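Local coordinates for bifunctional GH43-CE protein (Bacteroides eggerthii, PDB 6MLY), which probably releases pentose units from xylan-type polysaccharides with its glycoside hydrolase family 43 domain and carries a second, carbohydrate esterase domain on the same chain, at residues Thr41-Ser46 with Lys125-Gly130; Leu266-Gly271 with Ile276-Pro281; Tyr443-Cys448 with Ser466-Ile471; Val549-Gly554 with Gln568-Ser573. One frame throughout, in Å; residues are numbered along the deposited sequence.

How the contacts relate
From the N terminus, contact 1 comes first: it brings the loop 125-130 back to strand 41-45 across 78 intervening residues, joining two four-stranded sheets of the glycosidase propeller. Contact 2 then closes the short hairpin 266-271 with 276-281 in the same domain, its centre about 21 Å from that of contact 1. Contact 3 spans one intervening strand in a sheet of the concanavalin A-like domain. Contact 4 packs a helix on the strand preceding it in the esterase domain, about 19 Å from contact 3 between centres. None nests in or crosses another; the four follow in series, and contacts 1 and 4 lie on opposite sides of the chain's centre.

Contact 1: residues Thr41-Ser46 with Lys125-Gly130; sequences TYYMSS and KNLEKG
Tyr43 reaches out of strand 41-45 to the loop 125-130, where Leu127 lies over its ring and Glu128 accepts a hydrogen bond from its hydroxyl. Its CB already touches the leucine, 3.9 Å from Leu127 CD2. The ring then leaves with CG anti to the carbonyl carbon (chi1 -76°), so that one face turns to the same methyl: Tyr43 CG is 3.6 Å and Tyr43 CD1 3.7 Å from Leu127 CD2. This is a CH-pi contact in which the methyl is offset toward the rim and 24° off the ring normal. The two side chains point in opposite directions as they pass. Further out, the partner changes. Tyr43 CE1 lies 4.1 Å from Glu128 CG, and at the tip Tyr43 OH donates a hydrogen bond to Glu128 OE1, which comes to the ring edge in its plane. The bond is modelled as very short, but at 2.7 Å resolution no strength can be read from that. Glu128 is extended beyond CG and crosses the tyrosine at about a right angle, with the carboxylate turned 60° from the ring. Tyrosine suits the place because its flat body packs against an aliphatic group while its hydroxyl meets a charge. Glu128 OE1 also forms a salt bridge with Lys59, which would probably help keep the carboxylate negative. In the five-bladed propeller characteristic of family 43, the contact joins two neighbouring four-stranded sheets. Tyr107 meets the Tyr43 ring edge-to-face, and Leu127 packs on Leu100 of strand 99-103 and on Ile57 of strand 56-60.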
loop_
_atom_site.group_PDB
_atom_site.type_symbol
_atom_site.label_atom_id
_atom_site.label_comp_id
_atom_site.label_asym_id
_atom_site.label_seq_id
_atom_site.Cartn_x
_atom_site.Cartn_y
_atom_site.Cartn_z
ATOM N N THR A 41 12.898 34.357 6.654
ATOM C CA THR A 41 12.351 33.072 7.095
ATOM C C THR A 41 10.886 32.938 6.668
ATOM O O THR A 41 10.189 33.932 6.525
ATOM C CB THR A 41 12.432 32.940 8.618
ATOM O OG1 THR A 41 13.744 33.320 9.029
ATOM C CG2 THR A 41 12.113 31.547 9.109
ATOM N N TYR A 42 10.439 31.694 6.474
ATOM C CA TYR A 42 9.030 31.362 6.286
ATOM C C TYR A 42 8.605 30.403 7.401
ATOM O O TYR A 42 9.399 29.590 7.856
ATOM C CB TYR A 42 8.788 30.735 4.912
ATOM C CG TYR A 42 9.073 31.632 3.734
ATOM C CD1 TYR A 42 10.310 31.620 3.113
ATOM C CD2 TYR A 42 8.101 32.483 3.227
ATOM C CE1 TYR A 42 10.581 32.437 2.025
ATOM C CE2 TYR A 42 8.355 33.306 2.140
ATOM C CZ TYR A 42 9.602 33.287 1.540
ATOM O OH TYR A 42 9.871 34.082 0.465
ATOM N N TYR A 43 7.351 30.515 7.843
ATOM C CA TYR A 43 6.810 29.641 8.869
ATOM C C TYR A 43 5.414 29.179 8.461
ATOM O O TYR A 43 4.726 29.851 7.705
ATOM C CB TYR A 43 6.765 30.345 10.225
ATOM C CG TYR A 43 8.102 30.468 10.907
ATOM C CD1 TYR A 43 8.755 29.346 11.392
ATOM C CD2 TYR A 43 8.706 31.703 11.082
ATOM C CE1 TYR A 43 9.981 29.447 12.029
ATOM C CE2 TYR A 43 9.931 31.822 11.716
ATOM C CZ TYR A 43 10.572 30.690 12.189
ATOM O OH TYR A 43 11.781 30.799 12.811
ATOM N N MET A 44 5.015 28.025 8.997
ATOM C CA MET A 44 3.799 27.356 8.582
ATOM C C MET A 44 3.350 26.378 9.676
ATOM O O MET A 44 4.086 25.457 10.029
ATOM C CB MET A 44 4.033 26.598 7.270
ATOM C CG MET A 44 2.943 25.599 6.934
ATOM S SD MET A 44 3.585 24.170 6.040
ATOM C CE MET A 44 2.823 22.856 6.987
ATOM N N SER A 45 2.137 26.612 10.201
ATOM C CA SER A 45 1.420 25.669 11.060
ATOM C C SER A 45 0.631 24.697 10.175
ATOM O O SER A 45 0.591 24.846 8.954
ATOM C CB SER A 45 0.530 26.395 12.046
ATOM O OG SER A 45 -0.551 27.030 11.383
ATOM N N SER A 46 0.004 23.699 10.800
ATOM C CA SER A 46 -0.493 22.533 10.066
ATOM C C SER A 46 -1.483 21.736 10.923
ATOM O O SER A 46 -1.579 21.940 12.132
ATOM C CB SER A 46 0.669 21.685 9.634
ATOM O OG SER A 46 0.333 20.915 8.498
ATOM N N LYS A 125 7.726 34.227 21.791
ATOM C CA LYS A 125 8.671 35.136 21.126
ATOM C C LYS A 125 9.721 34.334 20.345
ATOM O O LYS A 125 10.560 34.911 19.666
ATOM C CB LYS A 125 9.336 36.065 22.150
ATOM C CG LYS A 125 8.424 37.147 22.719
ATOM C CD LYS A 125 9.021 37.942 23.874
ATOM C CE LYS A 125 9.438 39.350 23.500
ATOM N NZ LYS A 125 10.052 40.054 24.652
ATOM N N ASN A 126 9.673 33.004 20.448
ATOM C CA ASN A 126 10.566 32.119 19.693
ATOM C C ASN A 126 9.769 30.891 19.236
ATOM O O ASN A 126 9.531 29.971 20.017
ATOM C CB ASN A 126 11.796 31.729 20.518
ATOM C CG ASN A 126 12.885 31.072 19.697
ATOM O OD1 ASN A 126 12.640 30.591 18.592
ATOM N ND2 ASN A 126 14.094 31.041 20.233
ATOM N N LEU A 127 9.385 30.883 17.955
ATOM C CA LEU A 127 8.470 29.876 17.390
ATOM C C LEU A 127 9.128 28.485 17.323
ATOM O O LEU A 127 8.431 27.476 17.242
ATOM C CB LEU A 127 8.026 30.353 16.002
ATOM C CG LEU A 127 6.806 29.653 15.409
ATOM C CD1 LEU A 127 5.634 29.676 16.374
ATOM C CD2 LEU A 127 6.411 30.291 14.088
ATOM N N GLU A 128 10.462 28.426 17.379
ATOM C CA GLU A 128 11.194 27.173 17.238
ATOM C C GLU A 128 11.426 26.506 18.604
ATOM O O GLU A 128 11.481 25.282 18.673
ATOM C CB GLU A 128 12.510 27.425 16.501
ATOM C CG GLU A 128 12.314 28.086 15.144
ATOM C CD GLU A 128 13.583 28.390 14.363
ATOM O OE1 GLU A 128 13.489 29.096 13.338
ATOM O OE2 GLU A 128 14.664 27.927 14.780
ATOM N N LYS A 129 11.559 27.298 19.679
ATOM C CA LYS A 129 11.985 26.774 21.000
ATOM C C LYS A 129 10.913 26.968 22.085
ATOM O O LYS A 129 10.867 26.195 23.044
ATOM C CB LYS A 129 13.292 27.442 21.443
ATOM C CG LYS A 129 14.435 27.348 20.440
ATOM C CD LYS A 129 15.774 27.821 20.986
ATOM C CE LYS A 129 16.611 28.563 19.959
ATOM N NZ LYS A 129 17.461 29.606 20.584
ATOM N N GLY A 130 10.076 28.003 21.959
ATOM C CA GLY A 130 9.096 28.337 22.987
ATOM C C GLY A 130 9.715 29.190 24.095
ATOM O O GLY A 130 10.757 29.807 23.886
#

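Contact 2: residues Leu266-Gly271 with Ile276-Pro281; sequences LFEDCG and IPYLVP
Glu268 and Tyr278 meet diagonally on one face of a beta hairpin, formed by strands 262-269 and 275-282 in the family 43 propeller domain. The two side chains lie at a slant to one another, with the carboxylate and ring planes 70° apart. Glu268 places CG anti to its own N (chi1 -161°) and then runs extended, which carries its carboxylate up beside the phenol. On the way Glu268 CB lies 3.7 Å from Tyr278 CE1, and at the end Tyr278 OH gives Glu268 OE1 a weak hydrogen bond of 2.8 Å. A long acid and a tyrosine suit this face because their aliphatic and aromatic parts pack while their polar ends pair within a buried region. Leu266 shares the face and angles across to Val280, with Leu266 CD1 4.1 Å from Val280 CG2. Phe267 and Pro277 turn to the other face, and the phenylalanine ring leads away from residues 276-281 and lies against Arg275, nearer the turn. Its side chain comes to about 9 Å from that of Asp143, the residue predicted to tune the catalytic acid. Backbone bonds in both directions join the hydrogen-bonded pairs Leu266-Tyr278 and Glu268-Ile276; between them sits the non-hydrogen-bonded pair Phe267-Pro277. Proline fits that position well, since its nitrogen has no hydrogen and none is needed toward the neighbouring strand. The short segments 266-269 and 276-281 run antiparallel with a marked twist, 132° between their directions. Near the turn, Ile276 folds its CG1 branch toward Cys270, so that Ile276 CD1 rests 3.8 Å from Cys270 CB and 3.9 Å from Cys270 SG.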
loop_
_atom_site.group_PDB
_atom_site.type_symbol
_atom_site.label_atom_id
_atom_site.label_comp_id
_atom_site.label_asym_id
_atom_site.label_seq_id
_atom_site.Cartn_x
_atom_site.Cartn_y
_atom_site.Cartn_z
ATOM N N LEU A 266 -1.577 26.349 -1.163
ATOM C CA LEU A 266 -2.812 25.555 -1.276
ATOM C C LEU A 266 -2.465 24.064 -1.171
ATOM O O LEU A 266 -1.289 23.702 -1.126
ATOM C CB LEU A 266 -3.474 25.838 -2.629
ATOM C CG LEU A 266 -3.710 27.303 -2.989
ATOM C CD1 LEU A 266 -3.939 27.454 -4.488
ATOM C CD2 LEU A 266 -4.883 27.875 -2.206
ATOM N N PHE A 267 -3.489 23.199 -1.181
ATOM C CA PHE A 267 -3.270 21.745 -1.168
ATOM C C PHE A 267 -4.317 21.012 -2.020
ATOM O O PHE A 267 -5.458 21.472 -2.164
ATOM C CB PHE A 267 -3.252 21.208 0.266
ATOM C CG PHE A 267 -4.581 21.198 0.984
ATOM C CD1 PHE A 267 -5.503 20.183 0.767
ATOM C CD2 PHE A 267 -4.896 22.184 1.904
ATOM C CE1 PHE A 267 -6.718 20.170 1.436
ATOM C CE2 PHE A 267 -6.112 22.169 2.572
ATOM C CZ PHE A 267 -7.021 21.165 2.339
ATOM N N GLU A 268 -3.897 19.854 -2.553
ATOM C CA GLU A 268 -4.721 18.913 -3.331
ATOM C C GLU A 268 -5.020 17.687 -2.461
ATOM O O GLU A 268 -4.286 17.409 -1.518
ATOM C CB GLU A 268 -3.967 18.482 -4.594
ATOM C CG GLU A 268 -4.847 17.890 -5.685
ATOM C CD GLU A 268 -4.102 17.092 -6.748
ATOM O OE1 GLU A 268 -2.930 16.730 -6.501
ATOM O OE2 GLU A 268 -4.697 16.823 -7.819
ATOM N N ASP A 269 -6.101 16.970 -2.783
ATOM C CA ASP A 269 -6.346 15.620 -2.256
ATOM C C ASP A 269 -5.755 14.604 -3.239
ATOM O O ASP A 269 -6.413 14.239 -4.214
ATOM C CB ASP A 269 -7.840 15.369 -2.028
ATOM C CG ASP A 269 -8.475 16.330 -1.038
ATOM O OD1 ASP A 269 -7.726 16.915 -0.235
ATOM O OD2 ASP A 269 -9.712 16.493 -1.086
ATOM N N CYS A 270 -4.519 14.157 -2.973
ATOM C CA CYS A 270 -3.768 13.265 -3.880
ATOM C C CYS A 270 -3.901 11.808 -3.420
ATOM O O CYS A 270 -2.947 11.039 -3.519
ATOM C CB CYS A 270 -2.296 13.673 -3.954
ATOM S SG CYS A 270 -1.521 13.380 -5.572
ATOM N N GLY A 271 -5.087 11.436 -2.922
ATOM C CA GLY A 271 -5.407 10.045 -2.579
ATOM C C GLY A 271 -4.803 9.603 -1.252
ATOM O O GLY A 271 -4.943 10.289 -0.235
ATOM N N ILE A 276 -1.641 17.333 -0.001
ATOM C CA ILE A 276 -0.232 17.687 -0.231
ATOM C C ILE A 276 -0.125 19.158 -0.634
ATOM O O ILE A 276 -0.827 19.608 -1.536
ATOM C CB ILE A 276 0.414 16.735 -1.269
ATOM C CG1 ILE A 276 -0.321 16.721 -2.612
ATOM C CG2 ILE A 276 0.537 15.319 -0.722
ATOM C CD1 ILE A 276 0.513 16.181 -3.745
ATOM N N PRO A 277 0.722 19.962 0.052
ATOM C CA PRO A 277 0.966 21.360 -0.316
ATOM C C PRO A 277 1.324 21.665 -1.780
ATOM O O PRO A 277 2.096 20.924 -2.409
ATOM C CB PRO A 277 2.168 21.719 0.566
ATOM C CG PRO A 277 1.939 20.915 1.818
ATOM C CD PRO A 277 1.413 19.595 1.299
ATOM N N TYR A 278 0.755 22.776 -2.277
ATOM C CA TYR A 278 0.962 23.328 -3.619
ATOM C C TYR A 278 1.256 24.832 -3.502
ATOM O O TYR A 278 0.597 25.541 -2.737
ATOM C CB TYR A 278 -0.282 23.133 -4.492
ATOM C CG TYR A 278 -0.370 21.822 -5.233
ATOM C CD1 TYR A 278 -0.371 20.612 -4.557
ATOM C CD2 TYR A 278 -0.489 21.785 -6.616
ATOM C CE1 TYR A 278 -0.464 19.406 -5.233
ATOM C CE2 TYR A 278 -0.581 20.587 -7.307
ATOM C CZ TYR A 278 -0.568 19.390 -6.613
ATOM O OH TYR A 278 -0.661 18.203 -7.277
ATOM N N LEU A 279 2.241 25.307 -4.273
ATOM C CA LEU A 279 2.544 26.726 -4.411
ATOM C C LEU A 279 2.276 27.158 -5.858
ATOM O O LEU A 279 2.785 26.543 -6.794
ATOM C CB LEU A 279 4.006 26.965 -4.018
ATOM C CG LEU A 279 4.302 26.939 -2.519
ATOM C CD1 LEU A 279 5.790 27.107 -2.251
ATOM C CD2 LEU A 279 3.514 28.016 -1.790
ATOM N N VAL A 280 1.478 28.225 -6.012
ATOM C CA VAL A 280 1.096 28.797 -7.311
ATOM C C VAL A 280 1.620 30.227 -7.382
ATOM O O VAL A 280 1.394 30.995 -6.450
ATOM C CB VAL A 280 -0.433 28.774 -7.509
ATOM C CG1 VAL A 280 -0.834 29.342 -8.863
ATOM C CG2 VAL A 280 -1.013 27.378 -7.322
ATOM N N PRO A 281 2.309 30.648 -8.473
ATOM C CA PRO A 281 2.695 32.052 -8.646
ATOM C C PRO A 281 1.463 32.962 -8.768
ATOM O O PRO A 281 0.450 32.553 -9.340
ATOM C CB PRO A 281 3.513 32.089 -9.950
ATOM C CG PRO A 281 3.886 30.637 -10.207
ATOM C CD PRO A 281 2.783 29.807 -9.582
#

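Contact 3: residues Tyr443-Cys448 with Ser466-Ile471; sequences YFKAEC and SNWKAI
Tyr443, Phe444 and Lys445 meet a single side chain, Trp468, within one sheet of the concanavalin A-like beta sandwich. Strand 456-462 runs between strands 441-449 and 469-476, so the indole bridges over a strand to reach residues two strands away. Tyr443 comes first: its CB is 3.7 Å from Trp468 CH2, while its ring leads off elsewhere. Phe444 contributes its backbone. Its carbonyl O lies 3.4 Å from Trp468 CH2, approaching obliquely, and its N sits at the indole edge in plane. The phenylalanine side chain turns away, to Val408 and Val410 of the opposite sheet, and thus belongs to the apolar interior of the sandwich. Lys445 then returns to the indole side and carries most of the contact. Lys445 CB touches the six-membered part, 3.5 Å from Trp468 CZ3. With CG anti to the backbone N and a bend at chi3 (72°), the chain folds over the indole instead of running straight past it. The methylene CE lies over the five-membered ring, 3.7 Å from its centroid, in a CH-pi contact. Tryptophan suits the position because its broad face can accept both the aliphatic part of a lysine and its charge, and lysine because it is long enough to climb across that face. The ammonium group makes a cation-pi contact with Trp468, and Tyr460 of the intervening strand also makes one with this lysine. Lys445 NZ lies 3.4 Å from the centroid of the Trp468 five-membered ring, over the face and 19° off its normal, and its nearest indole atom is Trp468 CD1 at 3.2 Å.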
loop_
_atom_site.group_PDB
_atom_site.type_symbol
_atom_site.label_atom_id
_atom_site.label_comp_id
_atom_site.label_asym_id
_atom_site.label_seq_id
_atom_site.Cartn_x
_atom_site.Cartn_y
_atom_site.Cartn_z
ATOM N N TYR A 443 13.484 -8.493 10.793
ATOM C CA TYR A 443 13.434 -7.247 10.042
ATOM C C TYR A 443 12.087 -7.165 9.314
ATOM O O TYR A 443 11.457 -8.191 9.056
ATOM C CB TYR A 443 14.617 -7.172 9.072
ATOM C CG TYR A 443 15.980 -7.156 9.722
ATOM C CD1 TYR A 443 16.586 -8.326 10.155
ATOM C CD2 TYR A 443 16.675 -5.969 9.898
ATOM C CE1 TYR A 443 17.836 -8.315 10.754
ATOM C CE2 TYR A 443 17.929 -5.941 10.488
ATOM C CZ TYR A 443 18.512 -7.119 10.917
ATOM O OH TYR A 443 19.744 -7.094 11.499
ATOM N N PHE A 444 11.650 -5.935 9.016
ATOM C CA PHE A 444 10.424 -5.674 8.249
ATOM C C PHE A 444 10.619 -4.450 7.348
ATOM O O PHE A 444 11.423 -3.568 7.645
ATOM C CB PHE A 444 9.217 -5.454 9.165
ATOM C CG PHE A 444 8.824 -6.652 9.991
ATOM C CD1 PHE A 444 8.227 -7.757 9.404
ATOM C CD2 PHE A 444 9.051 -6.678 11.356
ATOM C CE1 PHE A 444 7.863 -8.856 10.166
ATOM C CE2 PHE A 444 8.688 -7.778 12.119
ATOM C CZ PHE A 444 8.093 -8.865 11.523
ATOM N N LYS A 445 9.850 -4.426 6.254
ATOM C CA LYS A 445 9.881 -3.374 5.243
ATOM C C LYS A 445 8.449 -3.170 4.733
ATOM O O LYS A 445 7.672 -4.115 4.655
ATOM C CB LYS A 445 10.855 -3.762 4.122
ATOM C CG LYS A 445 11.047 -2.738 3.007
ATOM C CD LYS A 445 12.387 -2.853 2.280
ATOM C CE LYS A 445 12.487 -4.063 1.373
ATOM N NZ LYS A 445 13.767 -4.094 0.622
ATOM N N ALA A 446 8.107 -1.919 4.425
ATOM C CA ALA A 446 6.807 -1.564 3.870
ATOM C C ALA A 446 7.019 -0.543 2.750
ATOM O O ALA A 446 7.542 0.531 3.005
ATOM C CB ALA A 446 5.916 -1.020 4.959
ATOM N N GLU A 447 6.634 -0.912 1.524
ATOM C CA GLU A 447 6.783 -0.069 0.339
ATOM C C GLU A 447 5.445 0.615 0.033
ATOM O O GLU A 447 4.384 0.106 0.396
ATOM C CB GLU A 447 7.231 -0.891 -0.871
ATOM C CG GLU A 447 8.583 -1.564 -0.698
ATOM C CD GLU A 447 9.188 -2.091 -1.988
ATOM O OE1 GLU A 447 8.546 -2.957 -2.626
ATOM O OE2 GLU A 447 10.289 -1.620 -2.359
ATOM N N CYS A 448 5.530 1.769 -0.640
ATOM C CA CYS A 448 4.376 2.576 -1.041
ATOM C C CYS A 448 4.577 3.087 -2.473
ATOM O O CYS A 448 5.585 3.739 -2.767
ATOM C CB CYS A 448 4.188 3.787 -0.131
ATOM S SG CYS A 448 3.704 3.382 1.573
ATOM N N SER A 466 19.897 -7.954 4.475
ATOM C CA SER A 466 19.642 -7.587 3.067
ATOM C C SER A 466 18.630 -8.496 2.344
ATOM O O SER A 466 17.999 -8.037 1.397
ATOM C CB SER A 466 20.945 -7.535 2.304
ATOM O OG SER A 466 20.778 -6.870 1.058
ATOM N N ASN A 467 18.487 -9.768 2.739
ATOM C CA ASN A 467 17.725 -10.758 1.923
ATOM C C ASN A 467 16.221 -10.638 2.227
ATOM O O ASN A 467 15.714 -11.294 3.141
ATOM C CB ASN A 467 18.243 -12.191 2.116
ATOM N N TRP A 468 15.512 -9.835 1.417
ATOM C CA TRP A 468 14.123 -9.437 1.693
ATOM C C TRP A 468 13.129 -10.416 1.063
ATOM O O TRP A 468 13.001 -10.479 -0.155
ATOM C CB TRP A 468 13.867 -7.992 1.235
ATOM C CG TRP A 468 14.517 -6.992 2.138
ATOM C CD1 TRP A 468 15.679 -6.313 1.920
ATOM C CD2 TRP A 468 14.067 -6.611 3.447
ATOM N NE1 TRP A 468 15.971 -5.514 2.993
ATOM C CE2 TRP A 468 14.999 -5.675 3.945
ATOM C CE3 TRP A 468 12.962 -6.949 4.236
ATOM C CZ2 TRP A 468 14.857 -5.084 5.198
ATOM C CZ3 TRP A 468 12.822 -6.360 5.474
ATOM C CH2 TRP A 468 13.758 -5.440 5.945
ATOM N N LYS A 469 12.403 -11.129 1.934
ATOM C CA LYS A 469 11.386 -12.121 1.574
ATOM C C LYS A 469 9.998 -11.467 1.614
ATOM O O LYS A 469 9.517 -11.086 2.685
ATOM C CB LYS A 469 11.435 -13.307 2.546
ATOM C CG LYS A 469 12.665 -14.201 2.437
ATOM C CD LYS A 469 13.084 -14.824 3.762
ATOM C CE LYS A 469 13.841 -16.129 3.610
ATOM N NZ LYS A 469 12.928 -17.291 3.493
ATOM N N ALA A 470 9.361 -11.355 0.442
ATOM C CA ALA A 470 7.999 -10.821 0.304
ATOM C C ALA A 470 7.019 -11.680 1.115
ATOM O O ALA A 470 7.234 -12.889 1.260
ATOM C CB ALA A 470 7.613 -10.777 -1.158
ATOM N N ILE A 471 5.952 -11.053 1.629
ATOM C CA ILE A 471 4.950 -11.761 2.430
ATOM C C ILE A 471 3.585 -11.066 2.328
ATOM O O ILE A 471 3.467 -9.839 2.496
ATOM C CB ILE A 471 5.404 -11.903 3.898
ATOM C CG1 ILE A 471 4.306 -12.529 4.767
ATOM C CG2 ILE A 471 5.870 -10.566 4.457
ATOM C CD1 ILE A 471 4.794 -13.071 6.093
#

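Contact 4: residues Val549-Gly554 with Gln568-Ser573; sequences VVLIYG and QVFGKS
The carbonyl oxygen of Phe570, whose side chain packs against Leu551, is gripped by two donors from Ser573. The backbone Ser573 N bonds to Phe570 O at 2.9 Å, and Ser573 OG gives it a second hydrogen bond, in the carbonyl plane and on a lone pair. Serine suits this place because its short hydroxyl can fold back onto a carbonyl three residues earlier, just where the helix passes out of a wider pi-type turn at 568-571. No hydrogen bond crosses the contact; the side chains that meet are apolar. Leu551, on the strand, sends CG anti to its carbonyl carbon (chi1 -44°), and both its methyls press on the same side of the phenylalanine at CB and CD2. Leu551 CD2 lies 3.7 Å from Phe570 CD2 and 3.8 Å from Phe570 CB, while Leu551 CD1 lies 4.0 Å from Phe570 CB. The two side chains run antiparallel where they overlap, and CD2 approaches the ring obliquely. Next along the helix, Gly571 meets the leucine through its backbone, with Leu551 CD1 4.2 Å from Gly571 N. One face of the Phe570 ring is occupied by Val569 CG1, 4.0 Å above its centre. The ring also meets Trp675 and Phe773, and it touches a GxSxG pattern that resembles the nucleophile elbow of alpha/beta hydrolases. The contact belongs to the beta-alpha-beta crossover of that fold: helix 563-577 packs on strand 546-552 and leads into parallel strand 579-584, where Val581 touches Leu551, while Met781 of helix 775-789 packs on Phe570.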
loop_
_atom_site.group_PDB
_atom_site.type_symbol
_atom_site.label_atom_id
_atom_site.label_comp_id
_atom_site.label_asym_id
_atom_site.label_seq_id
_atom_site.Cartn_x
_atom_site.Cartn_y
_atom_site.Cartn_z
ATOM N N VAL A 549 8.406 -17.004 -15.583
ATOM C CA VAL A 549 7.616 -18.210 -15.335
ATOM C C VAL A 549 6.289 -17.791 -14.688
ATOM O O VAL A 549 6.280 -17.070 -13.688
ATOM C CB VAL A 549 8.374 -19.251 -14.483
ATOM C CG1 VAL A 549 7.484 -20.429 -14.099
ATOM C CG2 VAL A 549 9.639 -19.747 -15.177
ATOM N N VAL A 550 5.187 -18.276 -15.279
ATOM C CA VAL A 550 3.803 -17.959 -14.909
ATOM C C VAL A 550 3.292 -19.013 -13.917
ATOM O O VAL A 550 3.690 -20.170 -13.985
ATOM C CB VAL A 550 2.916 -17.913 -16.168
ATOM C CG1 VAL A 550 1.438 -17.760 -15.838
ATOM C CG2 VAL A 550 3.370 -16.826 -17.127
ATOM N N LEU A 551 2.398 -18.598 -13.013
ATOM C CA LEU A 551 1.755 -19.492 -12.050
ATOM C C LEU A 551 0.232 -19.378 -12.189
ATOM O O LEU A 551 -0.327 -18.282 -12.041
ATOM C CB LEU A 551 2.170 -19.111 -10.622
ATOM C CG LEU A 551 3.650 -18.809 -10.388
ATOM C CD1 LEU A 551 3.879 -18.393 -8.942
ATOM C CD2 LEU A 551 4.518 -20.010 -10.732
ATOM N N ILE A 552 -0.429 -20.514 -12.444
ATOM C CA ILE A 552 -1.885 -20.612 -12.362
ATOM C C ILE A 552 -2.241 -21.477 -11.146
ATOM O O ILE A 552 -1.503 -22.383 -10.773
ATOM C CB ILE A 552 -2.490 -21.147 -13.674
ATOM C CG1 ILE A 552 -1.910 -20.420 -14.892
ATOM C CG2 ILE A 552 -4.011 -21.067 -13.639
ATOM C CD1 ILE A 552 -2.537 -20.807 -16.209
ATOM N N TYR A 553 -3.386 -21.165 -10.534
ATOM C CA TYR A 553 -3.824 -21.741 -9.267
ATOM C C TYR A 553 -4.880 -22.817 -9.525
ATOM O O TYR A 553 -5.681 -22.718 -10.465
ATOM C CB TYR A 553 -4.414 -20.662 -8.356
ATOM C CG TYR A 553 -5.446 -19.798 -9.037
ATOM C CD1 TYR A 553 -6.775 -20.186 -9.115
ATOM C CD2 TYR A 553 -5.080 -18.613 -9.652
ATOM C CE1 TYR A 553 -7.718 -19.411 -9.768
ATOM C CE2 TYR A 553 -6.010 -17.830 -10.311
ATOM C CZ TYR A 553 -7.333 -18.227 -10.371
ATOM O OH TYR A 553 -8.246 -17.451 -11.022
ATOM N N GLY A 554 -4.865 -23.833 -8.655
ATOM C CA GLY A 554 -5.908 -24.836 -8.569
ATOM C C GLY A 554 -7.155 -24.282 -7.903
ATOM O O GLY A 554 -7.087 -23.753 -6.799
ATOM N N GLN A 568 2.710 -18.433 -2.917
ATOM C CA GLN A 568 3.212 -18.969 -1.655
ATOM C C GLN A 568 3.768 -20.384 -1.858
ATOM O O GLN A 568 4.639 -20.805 -1.103
ATOM C CB GLN A 568 2.112 -18.942 -0.590
ATOM C CG GLN A 568 1.841 -17.543 -0.053
ATOM C CD GLN A 568 0.571 -17.467 0.756
ATOM O OE1 GLN A 568 0.340 -18.262 1.664
ATOM N NE2 GLN A 568 -0.267 -16.495 0.434
ATOM N N VAL A 569 3.266 -21.088 -2.882
ATOM C CA VAL A 569 3.643 -22.475 -3.192
ATOM C C VAL A 569 4.950 -22.510 -4.001
ATOM O O VAL A 569 5.860 -23.266 -3.658
ATOM C CB VAL A 569 2.516 -23.204 -3.950
ATOM C CG1 VAL A 569 2.908 -24.631 -4.302
ATOM C CG2 VAL A 569 1.207 -23.187 -3.173
ATOM N N PHE A 570 5.013 -21.719 -5.083
ATOM C CA PHE A 570 6.135 -21.739 -6.041
ATOM C C PHE A 570 7.075 -20.545 -5.819
ATOM O O PHE A 570 8.290 -20.728 -5.701
ATOM C CB PHE A 570 5.622 -21.711 -7.484
ATOM C CG PHE A 570 4.615 -22.777 -7.832
ATOM C CD1 PHE A 570 4.973 -24.118 -7.829
ATOM C CD2 PHE A 570 3.314 -22.441 -8.175
ATOM C CE1 PHE A 570 4.049 -25.099 -8.156
ATOM C CE2 PHE A 570 2.391 -23.424 -8.501
ATOM C CZ PHE A 570 2.759 -24.752 -8.488
ATOM N N GLY A 571 6.484 -19.339 -5.784
ATOM C CA GLY A 571 7.158 -18.027 -5.829
ATOM C C GLY A 571 8.611 -18.040 -5.380
ATOM O O GLY A 571 9.513 -17.850 -6.196
ATOM N N LYS A 572 8.832 -18.234 -4.075
ATOM C CA LYS A 572 10.151 -18.062 -3.446
ATOM C C LYS A 572 11.222 -18.884 -4.183
ATOM O O LYS A 572 12.314 -18.380 -4.460
ATOM C CB LYS A 572 10.091 -18.455 -1.967
ATOM N N SER A 573 10.903 -20.144 -4.501
ATOM C CA SER A 573 11.882 -21.106 -5.037
ATOM C C SER A 573 12.312 -20.717 -6.459
ATOM O O SER A 573 13.490 -20.831 -6.805
ATOM C CB SER A 573 11.344 -22.511 -4.984
ATOM O OG SER A 573 10.010 -22.557 -5.467
#